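Tylactone synthase starter module and modules 1 & 2 (Streptomyces fradiae, PDB 2Z5L) is a polyketide synthase ketoreductase that probably uses NADPH to reduce the beta-keto group of a growing tylosin precursor and sets the chirality of the resulting hydroxyl. Local coordinates at residues Val31-Leu36 and Arg148-Val153; Thr124-Leu129 and Trp166-Val171; Glu230-Val235 and Tyr241-Ser246; Gly394-Ala399 and Arg496-Val501. All coordinates share one frame; numbering follows the deposited sequence.

Contact 1: residues Val31-Leu36 and Arg148-Val153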
# COMPACT_ATOMS: atom_id res chain seq x y z
N VAL A 31 -3.74 -10.94 3.72
CA VAL A 31 -4.66 -10.81 2.61
C VAL A 31 -4.75 -12.09 1.80
O VAL A 31 -3.75 -12.59 1.28
CB VAL A 31 -4.25 -9.65 1.67
CG1 VAL A 31 -5.19 -9.60 0.48
CG2 VAL A 31 -4.29 -8.34 2.43
N THR A 32 -5.96 -12.62 1.70
CA THR A 32 -6.22 -13.83 0.94
C THR A 32 -7.22 -13.52 -0.16
O THR A 32 -7.80 -12.43 -0.22
CB THR A 32 -6.81 -14.94 1.85
OG1 THR A 32 -7.94 -14.42 2.57
CG2 THR A 32 -5.75 -15.43 2.84
N TRP A 33 -7.44 -14.51 -1.02
CA TRP A 33 -8.36 -14.34 -2.14
C TRP A 33 -9.49 -15.36 -2.15
O TRP A 33 -9.28 -16.54 -2.45
CB TRP A 33 -7.58 -14.42 -3.45
CG TRP A 33 -6.64 -13.27 -3.65
CD1 TRP A 33 -5.27 -13.29 -3.52
CD2 TRP A 33 -6.99 -11.94 -4.03
NE1 TRP A 33 -4.76 -12.04 -3.79
CE2 TRP A 33 -5.79 -11.19 -4.10
CE3 TRP A 33 -8.21 -11.30 -4.30
CZ2 TRP A 33 -5.77 -9.84 -4.45
CZ3 TRP A 33 -8.19 -9.95 -4.65
CH2 TRP A 33 -6.98 -9.23 -4.72
N LYS A 34 -10.70 -14.90 -1.84
CA LYS A 34 -11.86 -15.79 -1.82
C LYS A 34 -12.53 -15.82 -3.19
O LYS A 34 -13.11 -14.83 -3.63
CB LYS A 34 -12.86 -15.33 -0.76
CG LYS A 34 -14.08 -16.23 -0.62
CD LYS A 34 -14.97 -15.80 0.53
CE LYS A 34 -16.17 -16.74 0.69
NZ LYS A 34 -17.47 -16.06 0.43
N ALA A 35 -12.44 -16.97 -3.86
CA ALA A 35 -13.03 -17.14 -5.18
C ALA A 35 -14.54 -16.94 -5.10
O ALA A 35 -15.26 -17.77 -4.55
CB ALA A 35 -12.72 -18.52 -5.73
N LEU A 36 -15.02 -15.82 -5.65
CA LEU A 36 -16.44 -15.50 -5.63
C LEU A 36 -17.24 -16.37 -6.59
O LEU A 36 -18.42 -16.64 -6.36
CB LEU A 36 -16.64 -14.02 -6.00
CG LEU A 36 -16.06 -12.97 -5.04
CD1 LEU A 36 -16.06 -11.63 -5.73
CD2 LEU A 36 -16.85 -12.92 -3.75
N ARG A 148 -1.88 -7.59 -13.16
CA ARG A 148 -0.75 -8.07 -12.39
C ARG A 148 -0.52 -7.18 -11.17
O ARG A 148 0.58 -7.13 -10.60
CB ARG A 148 0.52 -8.12 -13.27
CG ARG A 148 0.87 -9.52 -13.80
CD ARG A 148 2.00 -9.51 -14.83
NE ARG A 148 3.22 -8.88 -14.34
CZ ARG A 148 3.98 -9.34 -13.35
NH1 ARG A 148 5.07 -8.67 -12.98
NH2 ARG A 148 3.64 -10.46 -12.73
N ALA A 149 -1.57 -6.47 -10.76
CA ALA A 149 -1.48 -5.59 -9.60
C ALA A 149 -1.33 -6.40 -8.32
O ALA A 149 -0.62 -6.00 -7.40
CB ALA A 149 -2.73 -4.71 -9.51
N VAL A 150 -1.99 -7.55 -8.29
CA VAL A 150 -1.95 -8.42 -7.12
C VAL A 150 -1.72 -9.88 -7.52
O VAL A 150 -2.25 -10.33 -8.53
CB VAL A 150 -3.27 -8.34 -6.35
CG1 VAL A 150 -3.45 -6.94 -5.75
CG2 VAL A 150 -4.42 -8.65 -7.29
N ALA A 151 -0.95 -10.60 -6.71
CA ALA A 151 -0.66 -12.01 -6.97
C ALA A 151 -1.70 -12.90 -6.29
O ALA A 151 -1.70 -13.03 -5.06
CB ALA A 151 0.73 -12.35 -6.46
N VAL A 152 -2.58 -13.50 -7.08
CA VAL A 152 -3.64 -14.37 -6.54
C VAL A 152 -3.33 -15.86 -6.70
O VAL A 152 -3.72 -16.67 -5.85
CB VAL A 152 -4.99 -14.09 -7.24
CG1 VAL A 152 -6.07 -14.98 -6.64
CG2 VAL A 152 -5.36 -12.63 -7.10
N VAL A 153 -2.64 -16.21 -7.78
CA VAL A 153 -2.28 -17.60 -8.07
C VAL A 153 -0.76 -17.78 -8.05
O VAL A 153 -0.01 -16.83 -8.31
CB VAL A 153 -2.83 -18.05 -9.45
CG1 VAL A 153 -4.35 -17.87 -9.49
CG2 VAL A 153 -2.17 -17.25 -10.57

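Contact 2: residues Thr124-Leu129 and Trp166-Val171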
# COMPACT_ATOMS: atom_id res chain seq x y z
N THR A 124 -1.82 10.02 -12.87
CA THR A 124 -2.90 10.39 -13.77
C THR A 124 -4.22 9.75 -13.36
O THR A 124 -5.28 10.30 -13.64
CB THR A 124 -2.62 9.98 -15.23
OG1 THR A 124 -1.28 10.36 -15.59
CG2 THR A 124 -3.59 10.70 -16.16
N SER A 125 -4.15 8.59 -12.71
CA SER A 125 -5.35 7.88 -12.26
C SER A 125 -5.95 8.66 -11.10
O SER A 125 -7.18 8.84 -11.02
CB SER A 125 -5.00 6.45 -11.81
OG SER A 125 -4.64 5.64 -12.92
N ILE A 126 -5.10 9.12 -10.19
CA ILE A 126 -5.56 9.91 -9.06
C ILE A 126 -6.20 11.18 -9.62
O ILE A 126 -7.27 11.59 -9.18
CB ILE A 126 -4.37 10.21 -8.10
CG1 ILE A 126 -4.03 8.92 -7.34
CG2 ILE A 126 -4.72 11.36 -7.12
CD1 ILE A 126 -2.83 9.01 -6.47
N ALA A 127 -5.55 11.77 -10.63
CA ALA A 127 -6.04 12.97 -11.29
C ALA A 127 -7.44 12.75 -11.89
O ALA A 127 -8.29 13.63 -11.85
CB ALA A 127 -5.07 13.40 -12.40
N LEU A 128 -7.67 11.56 -12.45
CA LEU A 128 -8.97 11.22 -13.05
C LEU A 128 -10.07 11.24 -12.00
O LEU A 128 -11.16 11.77 -12.23
CB LEU A 128 -8.93 9.83 -13.70
CG LEU A 128 -10.27 9.16 -14.07
CD1 LEU A 128 -10.97 9.95 -15.17
CD2 LEU A 128 -10.01 7.74 -14.52
N LEU A 129 -9.80 10.63 -10.85
CA LEU A 129 -10.78 10.59 -9.77
C LEU A 129 -11.08 12.00 -9.29
O LEU A 129 -12.24 12.39 -9.15
CB LEU A 129 -10.26 9.74 -8.60
CG LEU A 129 -11.21 9.58 -7.40
CD1 LEU A 129 -12.59 9.17 -7.90
CD2 LEU A 129 -10.66 8.55 -6.44
N TRP A 166 -4.19 0.07 -6.25
CA TRP A 166 -5.11 -0.64 -5.37
C TRP A 166 -5.04 0.02 -4.01
O TRP A 166 -6.07 0.20 -3.35
CB TRP A 166 -4.76 -2.12 -5.29
CG TRP A 166 -5.31 -2.89 -6.44
CD1 TRP A 166 -4.97 -2.77 -7.77
CD2 TRP A 166 -6.32 -3.90 -6.38
NE1 TRP A 166 -5.71 -3.64 -8.53
CE2 TRP A 166 -6.55 -4.34 -7.70
CE3 TRP A 166 -7.06 -4.47 -5.33
CZ2 TRP A 166 -7.49 -5.33 -8.01
CZ3 TRP A 166 -8.00 -5.45 -5.64
CH2 TRP A 166 -8.20 -5.87 -6.97
N GLY A 167 -3.83 0.41 -3.60
CA GLY A 167 -3.67 1.06 -2.32
C GLY A 167 -4.48 2.34 -2.26
O GLY A 167 -5.24 2.56 -1.33
N PHE A 168 -4.32 3.16 -3.28
CA PHE A 168 -5.04 4.43 -3.37
C PHE A 168 -6.53 4.20 -3.54
O PHE A 168 -7.35 4.96 -3.00
CB PHE A 168 -4.55 5.21 -4.58
CG PHE A 168 -5.33 6.45 -4.84
CD1 PHE A 168 -5.13 7.58 -4.05
CD2 PHE A 168 -6.30 6.48 -5.82
CE1 PHE A 168 -5.88 8.73 -4.25
CE2 PHE A 168 -7.06 7.62 -6.02
CZ PHE A 168 -6.85 8.75 -5.23
N GLY A 169 -6.87 3.19 -4.32
CA GLY A 169 -8.26 2.87 -4.59
C GLY A 169 -9.08 2.67 -3.33
O GLY A 169 -10.23 3.13 -3.25
N ARG A 170 -8.51 1.97 -2.35
CA ARG A 170 -9.17 1.69 -1.07
C ARG A 170 -9.40 2.95 -0.25
O ARG A 170 -10.34 3.03 0.56
CB ARG A 170 -8.35 0.67 -0.27
CG ARG A 170 -8.20 -0.67 -1.00
CD ARG A 170 -7.49 -1.70 -0.16
NE ARG A 170 -6.03 -1.64 -0.28
CZ ARG A 170 -5.32 -2.40 -1.10
NH1 ARG A 170 -5.94 -3.30 -1.88
NH2 ARG A 170 -4.01 -2.27 -1.15
N VAL A 171 -8.54 3.94 -0.44
CA VAL A 171 -8.68 5.20 0.27
C VAL A 171 -9.83 5.95 -0.39
O VAL A 171 -10.64 6.60 0.29
CB VAL A 171 -7.39 6.06 0.16
CG1 VAL A 171 -7.64 7.45 0.72
CG2 VAL A 171 -6.27 5.38 0.93

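Contact 3: residues Glu230-Val235 and Tyr241-Ser246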
# COMPACT_ATOMS: atom_id res chain seq x y z
N GLU A 230 -18.56 -5.93 -4.28
CA GLU A 230 -17.20 -6.42 -4.43
C GLU A 230 -16.38 -5.41 -5.24
O GLU A 230 -16.22 -5.56 -6.46
CB GLU A 230 -17.20 -7.78 -5.12
CG GLU A 230 -17.91 -8.88 -4.33
CD GLU A 230 -17.13 -9.35 -3.11
OE1 GLU A 230 -17.64 -10.23 -2.39
OE2 GLU A 230 -16.02 -8.84 -2.88
N ASP A 231 -15.87 -4.39 -4.56
CA ASP A 231 -15.07 -3.35 -5.19
C ASP A 231 -13.57 -3.64 -5.19
O ASP A 231 -12.75 -2.73 -5.34
CB ASP A 231 -15.35 -1.99 -4.52
CG ASP A 231 -15.18 -2.03 -3.00
OD1 ASP A 231 -15.45 -1.00 -2.35
OD2 ASP A 231 -14.77 -3.08 -2.46
N GLN A 232 -13.22 -4.92 -5.05
CA GLN A 232 -11.83 -5.37 -5.05
C GLN A 232 -11.84 -6.82 -5.54
O GLN A 232 -11.89 -7.75 -4.73
CB GLN A 232 -11.22 -5.30 -3.64
CG GLN A 232 -10.92 -3.89 -3.13
CD GLN A 232 -10.15 -3.91 -1.82
OE1 GLN A 232 -9.04 -4.45 -1.74
NE2 GLN A 232 -10.73 -3.33 -0.79
N VAL A 233 -11.80 -6.99 -6.86
CA VAL A 233 -11.85 -8.32 -7.46
C VAL A 233 -10.70 -8.57 -8.44
O VAL A 233 -10.19 -7.65 -9.07
CB VAL A 233 -13.20 -8.51 -8.21
CG1 VAL A 233 -13.32 -9.92 -8.77
CG2 VAL A 233 -14.35 -8.21 -7.26
N ALA A 234 -10.30 -9.83 -8.55
CA ALA A 234 -9.23 -10.21 -9.46
C ALA A 234 -9.78 -11.25 -10.42
O ALA A 234 -10.19 -12.34 -10.00
CB ALA A 234 -8.06 -10.78 -8.68
N VAL A 235 -9.80 -10.92 -11.70
CA VAL A 235 -10.31 -11.85 -12.70
C VAL A 235 -9.20 -12.73 -13.25
O VAL A 235 -8.20 -12.24 -13.78
CB VAL A 235 -10.97 -11.09 -13.87
CG1 VAL A 235 -11.45 -12.08 -14.92
CG2 VAL A 235 -12.13 -10.25 -13.35
N TYR A 241 -11.92 -13.42 -8.12
CA TYR A 241 -11.58 -13.51 -6.71
C TYR A 241 -11.77 -12.18 -5.99
O TYR A 241 -11.39 -11.13 -6.51
CB TYR A 241 -10.14 -13.98 -6.56
CG TYR A 241 -9.84 -15.33 -7.16
CD1 TYR A 241 -9.76 -15.52 -8.54
CD2 TYR A 241 -9.62 -16.43 -6.33
CE1 TYR A 241 -9.46 -16.77 -9.08
CE2 TYR A 241 -9.33 -17.68 -6.86
CZ TYR A 241 -9.24 -17.85 -8.23
OH TYR A 241 -8.93 -19.09 -8.74
N GLY A 242 -12.37 -12.23 -4.81
CA GLY A 242 -12.58 -11.02 -4.03
C GLY A 242 -11.58 -10.93 -2.89
O GLY A 242 -11.38 -11.90 -2.15
N ARG A 243 -10.94 -9.78 -2.75
CA ARG A 243 -9.94 -9.56 -1.71
C ARG A 243 -10.56 -9.70 -0.32
O ARG A 243 -11.65 -9.20 -0.06
CB ARG A 243 -9.31 -8.17 -1.88
CG ARG A 243 -8.09 -7.89 -1.00
CD ARG A 243 -7.15 -6.91 -1.69
NE ARG A 243 -6.03 -6.51 -0.84
CZ ARG A 243 -6.14 -5.75 0.24
NH1 ARG A 243 -7.32 -5.29 0.62
NH2 ARG A 243 -5.07 -5.44 0.95
N ARG A 244 -9.85 -10.38 0.58
CA ARG A 244 -10.34 -10.59 1.94
C ARG A 244 -9.22 -10.51 2.97
O ARG A 244 -8.10 -10.92 2.71
CB ARG A 244 -11.00 -11.97 2.06
CG ARG A 244 -12.30 -12.14 1.28
CD ARG A 244 -13.42 -11.33 1.89
NE ARG A 244 -14.71 -11.73 1.35
CZ ARG A 244 -15.11 -11.49 0.10
NH1 ARG A 244 -14.30 -10.85 -0.74
NH2 ARG A 244 -16.29 -11.91 -0.31
N VAL A 245 -9.54 -9.96 4.14
CA VAL A 245 -8.56 -9.88 5.22
C VAL A 245 -8.89 -10.95 6.25
O VAL A 245 -9.97 -10.95 6.87
CB VAL A 245 -8.57 -8.48 5.92
CG1 VAL A 245 -8.03 -7.42 4.96
CG2 VAL A 245 -9.98 -8.12 6.38
N SER A 246 -7.96 -11.88 6.44
CA SER A 246 -8.14 -12.97 7.39
C SER A 246 -6.99 -13.06 8.39
O SER A 246 -5.83 -12.88 8.03
CB SER A 246 -8.27 -14.28 6.61
OG SER A 246 -7.47 -14.26 5.44

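Contact 4: residues Gly394-Ala399 and Arg496-Val501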
# COMPACT_ATOMS: atom_id res chain seq x y z
N GLY A 394 -2.13 1.02 3.65
CA GLY A 394 -1.92 0.52 2.31
C GLY A 394 -2.43 -0.90 2.11
O GLY A 394 -2.23 -1.46 1.03
N THR A 395 -3.06 -1.48 3.12
CA THR A 395 -3.59 -2.85 2.99
C THR A 395 -5.10 -2.89 3.23
O THR A 395 -5.80 -3.66 2.59
CB THR A 395 -2.92 -3.84 3.98
OG1 THR A 395 -1.50 -3.74 3.89
CG2 THR A 395 -3.34 -5.27 3.65
N TRP A 396 -5.59 -2.08 4.17
CA TRP A 396 -7.02 -2.04 4.43
C TRP A 396 -7.62 -0.77 3.87
O TRP A 396 -8.72 -0.78 3.31
CB TRP A 396 -7.32 -2.08 5.93
CG TRP A 396 -6.98 -3.37 6.59
CD1 TRP A 396 -6.53 -4.51 5.99
CD2 TRP A 396 -7.05 -3.66 7.99
NE1 TRP A 396 -6.30 -5.49 6.92
CE2 TRP A 396 -6.61 -4.99 8.16
CE3 TRP A 396 -7.43 -2.92 9.11
CZ2 TRP A 396 -6.54 -5.60 9.42
CZ3 TRP A 396 -7.36 -3.53 10.36
CH2 TRP A 396 -6.92 -4.86 10.50
N GLY A 397 -6.90 0.33 4.01
CA GLY A 397 -7.41 1.59 3.50
C GLY A 397 -7.73 2.52 4.66
O GLY A 397 -8.02 2.06 5.76
N ASN A 398 -7.67 3.82 4.40
CA ASN A 398 -7.93 4.83 5.42
C ASN A 398 -7.98 6.23 4.80
O ASN A 398 -7.03 6.67 4.15
CB ASN A 398 -6.85 4.79 6.50
CG ASN A 398 -7.11 5.78 7.62
OD1 ASN A 398 -8.16 5.76 8.24
ND2 ASN A 398 -6.13 6.64 7.88
N ALA A 399 -9.09 6.92 5.02
CA ALA A 399 -9.30 8.26 4.47
C ALA A 399 -8.21 9.29 4.79
O ALA A 399 -7.59 9.24 5.86
CB ALA A 399 -10.66 8.80 4.92
N ARG A 496 -17.24 -6.41 1.54
CA ARG A 496 -16.96 -7.80 1.91
C ARG A 496 -15.53 -8.01 2.43
O ARG A 496 -15.16 -9.11 2.85
CB ARG A 496 -17.19 -8.69 0.69
CG ARG A 496 -18.61 -8.64 0.10
CD ARG A 496 -19.61 -9.44 0.94
NE ARG A 496 -20.67 -10.05 0.13
CZ ARG A 496 -21.52 -10.97 0.56
NH1 ARG A 496 -21.46 -11.40 1.81
NH2 ARG A 496 -22.43 -11.47 -0.27
N LEU A 497 -14.74 -6.94 2.43
CA LEU A 497 -13.35 -6.99 2.86
C LEU A 497 -13.07 -7.64 4.21
O LEU A 497 -12.24 -8.56 4.32
CB LEU A 497 -12.78 -5.56 2.83
CG LEU A 497 -11.25 -5.39 2.78
CD1 LEU A 497 -10.70 -5.34 4.18
CD2 LEU A 497 -10.63 -6.52 1.97
N PHE A 498 -13.76 -7.18 5.25
CA PHE A 498 -13.55 -7.71 6.59
C PHE A 498 -14.52 -8.82 6.99
O PHE A 498 -14.55 -9.21 8.16
CB PHE A 498 -13.63 -6.59 7.62
CG PHE A 498 -12.70 -5.43 7.35
CD1 PHE A 498 -13.10 -4.37 6.55
CD2 PHE A 498 -11.42 -5.41 7.90
CE1 PHE A 498 -12.25 -3.30 6.30
CE2 PHE A 498 -10.55 -4.35 7.65
CZ PHE A 498 -10.97 -3.28 6.85
N ASP A 499 -15.32 -9.33 6.06
CA ASP A 499 -16.25 -10.39 6.44
C ASP A 499 -15.51 -11.64 6.91
O ASP A 499 -16.02 -12.38 7.75
CB ASP A 499 -17.18 -10.77 5.27
CG ASP A 499 -18.32 -9.79 5.09
OD1 ASP A 499 -18.71 -9.12 6.07
OD2 ASP A 499 -18.85 -9.70 3.96
N THR A 500 -14.31 -11.86 6.39
CA THR A 500 -13.51 -13.02 6.77
C THR A 500 -12.93 -12.92 8.17
O THR A 500 -12.09 -13.73 8.56
CB THR A 500 -12.35 -13.25 5.78
OG1 THR A 500 -11.93 -11.99 5.24
CG2 THR A 500 -12.79 -14.16 4.65
N VAL A 501 -13.37 -11.92 8.93
CA VAL A 501 -12.89 -11.74 10.30
C VAL A 501 -14.05 -11.98 11.25
O VAL A 501 -15.04 -11.24 11.23
CB VAL A 501 -12.35 -10.33 10.55
CG1 VAL A 501 -11.95 -10.19 12.01
CG2 VAL A 501 -11.16 -10.06 9.65

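Contact 1: residues Val31-Leu36 and Arg148-Val153
Trp33 lays its indole against Val152, and the fit is made by both methyls of the valine. CG2 sits over one face of the five-membered ring, 3.3 Å from its centroid and only 10° off the ring normal, a clear CH-pi contact. The other methyl, CG1, reaches back to the root of the side chain, 3.6 Å from CB of Trp33. With CG1 of Val152 anti to the backbone N (chi1 -179°), the two methyls are spread along the indole from its CB to the pyrrole nitrogen. At the six-membered ring a second valine takes over: CG2 of Val150 meets CZ2 of Trp33 obliquely at 3.4 Å. The carbonyl of Ala151 lies between the two valines, its O 3.5 Å from Trp33 NE1.

One shell out, the loop 148-153 is held by Glu156, whose OE1 accepts from the backbone N of both Val152 and Val153. Trp33 sits on strand 28-35, which pairs with strand 239-247 through backbone bonds of Thr32 with Arg244 and Lys34 with Gly242. Its ring also touches Ala234, Arg243 and Trp166, so the indole bridges the sheet and helix 160-175.

Lying at the surface, the contact relies on dispersion and on methyl hydrogens directed at a pi cloud. Its clear contacts are all apolar or CH-pi, and the seating of the loop on the tryptophan probably depends mainly on shape.

Contact 2: residues Thr124-Leu129 and Trp166-Val171
Phe168 is what helix 160-175 sends toward Ile126 and Leu129 of helix 119-135, and the residues before and after it serve other neighbours. Trp166 comes first. Its ring leaves on the sheet side, where NE1 bonds Thr146 OG1 and the indole lies against Leu183 and Asp185. Gly167 follows, and then Phe168, whose CG is anti to the backbone N (chi1 174°), which carries the ring out toward the neighbouring helix. There CG1 of Ile126 stands over the middle of one face, 3.4 Å from the centroid and 5° off the normal, a well-centred CH-pi contact. The rest of the isoleucine spreads over the same ring: CD1 comes 3.6 Å from Phe168 CD1, while CG2 lies 3.9 Å from Phe168 CZ. From a turn further along, Leu129 brings CD2 obliquely to CE2 of Phe168 at 3.7 Å.

After Gly169, Arg170 turns away again. Its guanidinium folds back so that one face lies over Trp166 O, and NH2 bonds Gly394 O in the ketoreductase half of the chain.

Strands 107-111, 140-147 and 180-186 run parallel to one another, and the two helices are the connections between them. Buried packing between adjacent helices on such a sheet is typical of a Rossmann-like fold, here consistent with the structural subdomain of a modular polyketide synthase ketoreductase.

Contact 3: residues Glu230-Val235 and Tyr241-Ser246
Ala234 and Tyr241 form the hydrogen-bonded pair of this antiparallel hairpin, each N donating to the other's O. The bond from Ala234 N to Tyr241 O measures 2.7 Å and the return bond from Tyr241 N to Ala234 O 2.8 Å. One step along, Val233 and Gly242 are a non-hydrogen-bonded pair with CA atoms 4.4 Å apart. Val233 CA also makes a CA-H...O contact with Tyr241 O. Beyond them Arg243 N gives a nearly straight bond of 3.0 Å to Gln232 O.

The ionic part is Glu230 with Arg244. Both chains bend at their second torsion (chi2 -73° for Glu230, -70° for Arg244), which brings carboxylate and guanidinium together over Gly242 with their planes only 18° apart. Glu230 OE1 uses its syn lone pair to take Arg244 NH2 at 3.0 Å; the second arm, NH1 to OE2, is weak at 3.4 Å. NH1 also donates to Arg243 O at 3.2 Å, approaching from above the carbonyl plane.

Polar side chains meet again at Gln232, where OE1 accepts weakly from Arg243 NH1 at 3.0 Å. The stronger partner of that arginine is Thr395 O, bonded to NH2, and Arg170 NH1 adds a weak bond to the amide oxygen.

Apolar packing is slight, Ala234 CB against Tyr241 CB. Separately, Ala234 O lies in plane at the Tyr241 ring edge.

Chemically, the close guanidinium groups of Arg243 and Arg170 are probably offset by Gln232 OE1 and backbone oxygens among them. Arg244 would be expected to favour the ionised form of Glu230.

Contact 4: residues Gly394-Ala399 and Arg496-Val501
Phe498 O accepts a 3.1 Å bond from Val501 N, closing a type I beta turn that starts at Phe498, whose ring meets Trp396. A first type I turn overlaps it, closed by the bond from Asp499 N to Arg496 O at 3.2 Å. The two overlapping turns fix the backbone around Phe498 in the loop between helices 482-492 and 502-507. Across from it, Trp396 lies within the ketoreductase domain, in the loop between strand 386-391 and helix 402-419.

The rings make a T-shaped pair, with planes at 84° and the centroids of the Trp396 five-membered ring and the Phe498 ring 5.1 Å apart. Phe498 supplies the edge: CE2 stands over the indole face, nearest to Trp396 CD2 on the fusion bond (3.6 Å). CZ, the next atom round, lies 4.0 Å from Trp396 CB. Phe498 CG is anti to its own carbonyl carbon (chi1 -54°), which directs the ring at the tryptophan.

Around the pair, Phe485 meets Phe498 edge-to-face and Trp482 meets the indole, while Val245 of strand 239-247 touches both rings. Thr500 OG1 bonds Val245 O, tying the turn region to that strand. An electropositive ring edge set on a pi face makes the pairing attractive, and one face of Phe498 is itself covered by its sequence neighbour: Leu497 CD1 sits 3.2 Å above the ring plane, over the centre.

Contacts 2 and 3 are buried, contact 4 is partly so and contact 1 lies at the surface. Contacts 1 and 3 share a sheet, since strands 28-35 and 239-247 are neighbours, and their centres are about 7 Å apart. Contact 3 is the polar one, with backbone pairing and a salt bridge; the other three meet through aromatic faces, covered by methyls in contact 1, by an isoleucine methylene in contact 2 and by a ring edge in contact 4. Arg170 of contact 2 and Arg243 of contact 3 both reach the backbone of 394-399, so these carbonyls join helix, hairpin and the ketoreductase loop.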